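Local coordinates for mutual gliding motility protein C (MglC) (Myxococcus xanthus DK 1622, PDB 7CT3) that is a component of the cell-polarity control system, probably for gliding motility, interacts with its paralog MglB, and has a Roadblock/LC7 domain, at residues E71-S76 with G100-G105; V82-S87 with V111-V116. One frame throughout, in Å; residues are numbered along the deposited sequence.

Interaction 1. Residues E71-S76 with G100-G105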
loop_
_atom_site.group_PDB
_atom_site.type_symbol
_atom_site.label_atom_id
_atom_site.label_comp_id
_atom_site.label_asym_id
_atom_site.label_seq_id
_atom_site.Cartn_x
_atom_site.Cartn_y
_atom_site.Cartn_z
ATOM N N GLU A 71 2.211 4.595 6.467
ATOM C CA GLU A 71 2.474 3.264 5.856
ATOM C C GLU A 71 2.183 3.322 4.352
ATOM O O GLU A 71 1.156 3.906 3.959
ATOM C CB GLU A 71 1.628 2.240 6.611
ATOM C CG GLU A 71 1.735 0.807 6.138
ATOM C CD GLU A 71 0.614 -0.039 6.731
ATOM O OE1 GLU A 71 -0.534 0.112 6.277
ATOM O OE2 GLU A 71 0.875 -0.800 7.685
ATOM N N VAL A 72 3.073 2.754 3.538
ATOM C CA VAL A 72 2.935 2.718 2.055
ATOM C C VAL A 72 3.199 1.291 1.571
ATOM O O VAL A 72 4.104 0.637 2.120
ATOM C CB VAL A 72 3.878 3.733 1.385
ATOM C CG1 VAL A 72 3.754 3.699 -0.129
ATOM C CG2 VAL A 72 3.640 5.140 1.914
ATOM N N SER A 73 2.425 0.841 0.584
ATOM C CA SER A 73 2.594 -0.461 -0.114
ATOM C C SER A 73 2.658 -0.223 -1.621
ATOM O O SER A 73 1.816 0.530 -2.149
ATOM C CB SER A 73 1.483 -1.417 0.229
ATOM O OG SER A 73 1.540 -1.772 1.598
ATOM N N VAL A 74 3.633 -0.839 -2.283
ATOM C CA VAL A 74 3.712 -0.900 -3.768
ATOM C C VAL A 74 3.773 -2.380 -4.133
ATOM O O VAL A 74 4.769 -3.042 -3.761
ATOM C CB VAL A 74 4.910 -0.098 -4.304
ATOM C CG1 VAL A 74 5.045 -0.221 -5.810
ATOM C CG2 VAL A 74 4.824 1.368 -3.899
ATOM N N ASN A 75 2.720 -2.882 -4.779
ATOM C CA ASN A 75 2.480 -4.334 -4.957
ATOM C C ASN A 75 2.487 -4.686 -6.445
ATOM O O ASN A 75 2.033 -3.871 -7.268
ATOM C CB ASN A 75 1.168 -4.769 -4.302
ATOM C CG ASN A 75 1.133 -4.504 -2.812
ATOM O OD1 ASN A 75 2.176 -4.378 -2.170
ATOM N ND2 ASN A 75 -0.064 -4.423 -2.253
ATOM N N SER A 76 2.994 -5.875 -6.756
ATOM C CA SER A 76 2.916 -6.515 -8.090
ATOM C C SER A 76 1.983 -7.725 -7.981
ATOM O O SER A 76 1.421 -7.945 -6.885
ATOM C CB SER A 76 4.286 -6.901 -8.564
ATOM O OG SER A 76 4.846 -7.891 -7.714
ATOM N N GLY A 100 1.571 -14.897 0.730
ATOM C CA GLY A 100 1.919 -14.719 2.153
ATOM C C GLY A 100 0.795 -14.058 2.939
ATOM O O GLY A 100 -0.284 -13.828 2.364
ATOM N N ASN A 101 1.047 -13.762 4.215
ATOM C CA ASN A 101 0.081 -13.143 5.158
ATOM C C ASN A 101 0.330 -11.630 5.205
ATOM O O ASN A 101 1.113 -11.175 6.058
ATOM C CB ASN A 101 0.170 -13.789 6.541
ATOM C CG ASN A 101 -0.996 -13.419 7.430
ATOM O OD1 ASN A 101 -1.608 -12.370 7.255
ATOM N ND2 ASN A 101 -1.310 -14.275 8.387
ATOM N N PHE A 102 -0.332 -10.877 4.326
ATOM C CA PHE A 102 -0.151 -9.409 4.181
ATOM C C PHE A 102 -0.602 -8.705 5.467
ATOM O O PHE A 102 0.096 -7.783 5.919
ATOM C CB PHE A 102 -0.882 -8.904 2.934
ATOM C CG PHE A 102 -0.592 -7.470 2.566
ATOM C CD1 PHE A 102 0.709 -7.011 2.442
ATOM C CD2 PHE A 102 -1.624 -6.583 2.312
ATOM C CE1 PHE A 102 0.969 -5.695 2.085
ATOM C CE2 PHE A 102 -1.364 -5.272 1.951
ATOM C CZ PHE A 102 -0.067 -4.828 1.839
ATOM N N GLY A 103 -1.726 -9.133 6.046
ATOM C CA GLY A 103 -2.249 -8.587 7.314
ATOM C C GLY A 103 -1.234 -8.707 8.439
ATOM O O GLY A 103 -1.010 -7.721 9.156
ATOM N N LYS A 104 -0.625 -9.880 8.590
ATOM C CA LYS A 104 0.407 -10.125 9.630
ATOM C C LYS A 104 1.630 -9.253 9.317
ATOM O O LYS A 104 2.169 -8.641 10.249
ATOM C CB LYS A 104 0.734 -11.620 9.701
ATOM C CG LYS A 104 1.686 -12.025 10.819
ATOM C CD LYS A 104 1.092 -11.887 12.203
ATOM C CE LYS A 104 2.064 -12.241 13.309
ATOM N NZ LYS A 104 2.633 -13.598 13.131
ATOM N N GLY A 105 2.036 -9.174 8.046
ATOM C CA GLY A 105 3.149 -8.311 7.606
ATOM C C GLY A 105 2.969 -6.881 8.092
ATOM O O GLY A 105 3.902 -6.332 8.704
#
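Phe102 reaches from the start of helix 102-117 to strand 71-75 and meets Ser73 and Asn75. The tight point is at the far end of the ring. Ser73 OG lies in the ring plane, at the edge, 3.5 Å from Phe102 CZ. This is packing only, since Ser73 OG makes its hydrogen bond to Thr81 O. Asn75 is looser: its ND2 stands 4.1 Å from Phe102 CZ, and its amide plane is turned 85° from the ring. That amide is held by others, with OD1 bonded to Thr81 N and ND2 to Glu71 OE1 of the second subunit. Phe102 CG sits anti to the backbone N (chi1 -171°), which sends the ring toward the strand. The other side of the helix start is the solvent side. There Asn101 is the N-cap, and its OD1 accepts from Lys104 N at 3.0 Å, from above the carbonyl plane. Behind the ring tip, strand 71-75 pairs antiparallel with its copy in the second subunit, so the sheet continues across the dimer. Leu80 and Val82 of strand 79-87 also pack on Phe102, while Val72 and Val74 turn to helix 44-61.

Interaction 2. Residues V82-S87 with V111-V116; sequences VMRLVS and VTAPKV
Arg84 CD lies 4.0 Å from Ala113 CB, so it is the methylene next to the flat guanidinium, and not the guanidinium itself, that meets the helix. The Arg84 chain is extended from CG to NE (chi3 165°), so its aliphatic part runs along the helix and carries the charged end past Ala113. At that end NH2 makes a long, weak ion pair with Glu71 OE2. A bound sodium ion lies about 8 Å from this side chain.

The second half of the contact is mainly apolar. Val86 CG1 touches Val116 CG1 at 3.6 Å, and Val116 CB is 4.1 Å from the same methyl. The two side chains cross at a slant, one branch on one branch. Val116 CG1 is anti to its own backbone N (chi1 172°), which turns that methyl to the strand. Val86 CG1 also comes within 4.2 Å of Ala113 O.

Val86 and Ser87 form a classic beta bulge against strand 90-97, and the chain turns a corner at Val86. The helix is kinked at Pro114 and Lys115: Pro114 has no N-H to give to the turn before, and Lys115 N makes a weak bond to Thr112 O. Val116 N still bonds to Thr112 O at 3.1 Å. Val116 also packs on His6 of helix 4-13 and on Phe3.

No hydrogen bond joins the two segments. Van der Waals packing of methyl and methylene groups makes this part of the helix-to-sheet interface, and the charge of Arg84 is left at its border.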
loop_
_atom_site.group_PDB
_atom_site.type_symbol
_atom_site.label_atom_id
_atom_site.label_comp_id
_atom_site.label_asym_id
_atom_site.label_seq_id
_atom_site.Cartn_x
_atom_site.Cartn_y
_atom_site.Cartn_z
ATOM N N VAL A 82 5.361 -3.499 2.313
ATOM C CA VAL A 82 4.900 -2.585 3.391
ATOM C C VAL A 82 6.116 -1.772 3.803
ATOM O O VAL A 82 7.174 -2.352 4.043
ATOM C CB VAL A 82 4.340 -3.351 4.604
ATOM C CG1 VAL A 82 3.650 -2.403 5.568
ATOM C CG2 VAL A 82 3.420 -4.483 4.195
HETATM N N MSE A 83 5.939 -0.451 3.898
HETATM C CA MSE A 83 7.028 0.445 4.242
HETATM C C MSE A 83 6.576 1.418 5.323
HETATM O O MSE A 83 5.439 1.888 5.291
HETATM C CB MSE A 83 7.480 1.218 3.003
HETATM C CG MSE A 83 8.081 0.352 1.934
HETATM SE SE MSE A 83 8.372 1.412 0.334
HETATM C CE MSE A 83 6.635 1.345 -0.572
ATOM N N ARG A 84 7.493 1.711 6.256
ATOM C CA ARG A 84 7.284 2.702 7.301
ATOM C C ARG A 84 8.546 3.557 7.455
ATOM O O ARG A 84 9.647 3.073 7.123
ATOM C CB ARG A 84 6.951 2.036 8.641
ATOM C CG ARG A 84 5.572 1.397 8.685
ATOM C CD ARG A 84 5.171 0.927 10.070
ATOM N NE ARG A 84 3.738 0.682 10.055
ATOM C CZ ARG A 84 2.800 1.527 10.472
ATOM N NH1 ARG A 84 3.116 2.687 11.024
ATOM N NH2 ARG A 84 1.533 1.186 10.361
ATOM N N LEU A 85 8.382 4.781 7.959
ATOM C CA LEU A 85 9.481 5.753 8.177
ATOM C C LEU A 85 10.267 5.358 9.430
ATOM O O LEU A 85 9.638 5.060 10.454
ATOM C CB LEU A 85 8.880 7.153 8.324
ATOM C CG LEU A 85 9.883 8.301 8.257
ATOM C CD1 LEU A 85 10.511 8.383 6.874
ATOM C CD2 LEU A 85 9.215 9.616 8.625
ATOM N N VAL A 86 11.598 5.367 9.361
ATOM C CA VAL A 86 12.457 5.122 10.557
ATOM C C VAL A 86 13.251 6.391 10.903
ATOM O O VAL A 86 13.579 6.553 12.086
ATOM C CB VAL A 86 13.349 3.876 10.393
ATOM C CG1 VAL A 86 12.545 2.595 10.560
ATOM C CG2 VAL A 86 14.085 3.860 9.076
ATOM N N SER A 87 13.537 7.268 9.937
ATOM C CA SER A 87 14.181 8.588 10.182
ATOM C C SER A 87 13.982 9.485 8.964
ATOM O O SER A 87 13.493 9.030 7.935
ATOM C CB SER A 87 15.646 8.419 10.536
ATOM O OG SER A 87 16.450 8.294 9.374
ATOM N N VAL A 111 4.758 -2.976 14.662
ATOM C CA VAL A 111 5.340 -3.322 15.992
ATOM C C VAL A 111 6.863 -3.119 15.971
ATOM O O VAL A 111 7.410 -2.675 16.994
ATOM C CB VAL A 111 4.966 -4.762 16.392
ATOM C CG1 VAL A 111 5.805 -5.268 17.556
ATOM C CG2 VAL A 111 3.480 -4.877 16.701
ATOM N N THR A 112 7.529 -3.446 14.862
ATOM C CA THR A 112 9.014 -3.492 14.769
ATOM C C THR A 112 9.592 -2.095 14.486
ATOM O O THR A 112 10.710 -1.828 14.960
ATOM C CB THR A 112 9.456 -4.529 13.730
ATOM O OG1 THR A 112 8.784 -5.755 14.029
ATOM C CG2 THR A 112 10.951 -4.754 13.728
ATOM N N ALA A 113 8.881 -1.237 13.747
ATOM C CA ALA A 113 9.385 0.081 13.283
ATOM C C ALA A 113 9.972 0.896 14.440
ATOM O O ALA A 113 11.066 1.436 14.301
ATOM C CB ALA A 113 8.304 0.843 12.555
ATOM N N PRO A 114 9.286 1.057 15.599
ATOM C CA PRO A 114 9.858 1.816 16.717
ATOM C C PRO A 114 11.171 1.228 17.265
ATOM O O PRO A 114 12.022 1.988 17.701
ATOM C CB PRO A 114 8.790 1.812 17.826
ATOM C CG PRO A 114 7.604 1.034 17.287
ATOM C CD PRO A 114 7.920 0.587 15.876
ATOM N N LYS A 115 11.319 -0.096 17.224
ATOM C CA LYS A 115 12.549 -0.800 17.679
ATOM C C LYS A 115 13.710 -0.438 16.745
ATOM O O LYS A 115 14.815 -0.166 17.252
ATOM C CB LYS A 115 12.331 -2.314 17.720
ATOM C CG LYS A 115 11.194 -2.771 18.619
ATOM C CD LYS A 115 11.214 -4.255 18.860
ATOM C CE LYS A 115 9.840 -4.826 19.126
ATOM N NZ LYS A 115 9.898 -6.296 19.273
ATOM N N VAL A 116 13.464 -0.414 15.433
ATOM C CA VAL A 116 14.484 -0.019 14.417
ATOM C C VAL A 116 14.830 1.463 14.628
ATOM O O VAL A 116 16.033 1.793 14.619
ATOM C CB VAL A 116 13.996 -0.312 12.986
ATOM C CG1 VAL A 116 14.929 0.258 11.927
ATOM C CG2 VAL A 116 13.793 -1.805 12.764
#

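The centres of interactions 1 and 2 lie 14 Å apart. Both use helix 102-117, interaction 1 at its first turn and interaction 2 near its last. The strand segments follow each other as neighbours in the chain, and the four segments alternate: 71-76, 82-87, 100-105, 111-116. The contacts also touch directly. Val72 O is 2.8 Å from Met83 N, a probable hydrogen bond between the strands, and Phe102 CE1 packs 3.5 Å from Val82 CG2. One helix is thus laid across adjacent strands of the Roadblock/LC7 sheet. Interaction 1 is part of the dimer interface, whereas the second subunit does not touch the segments of interaction 2.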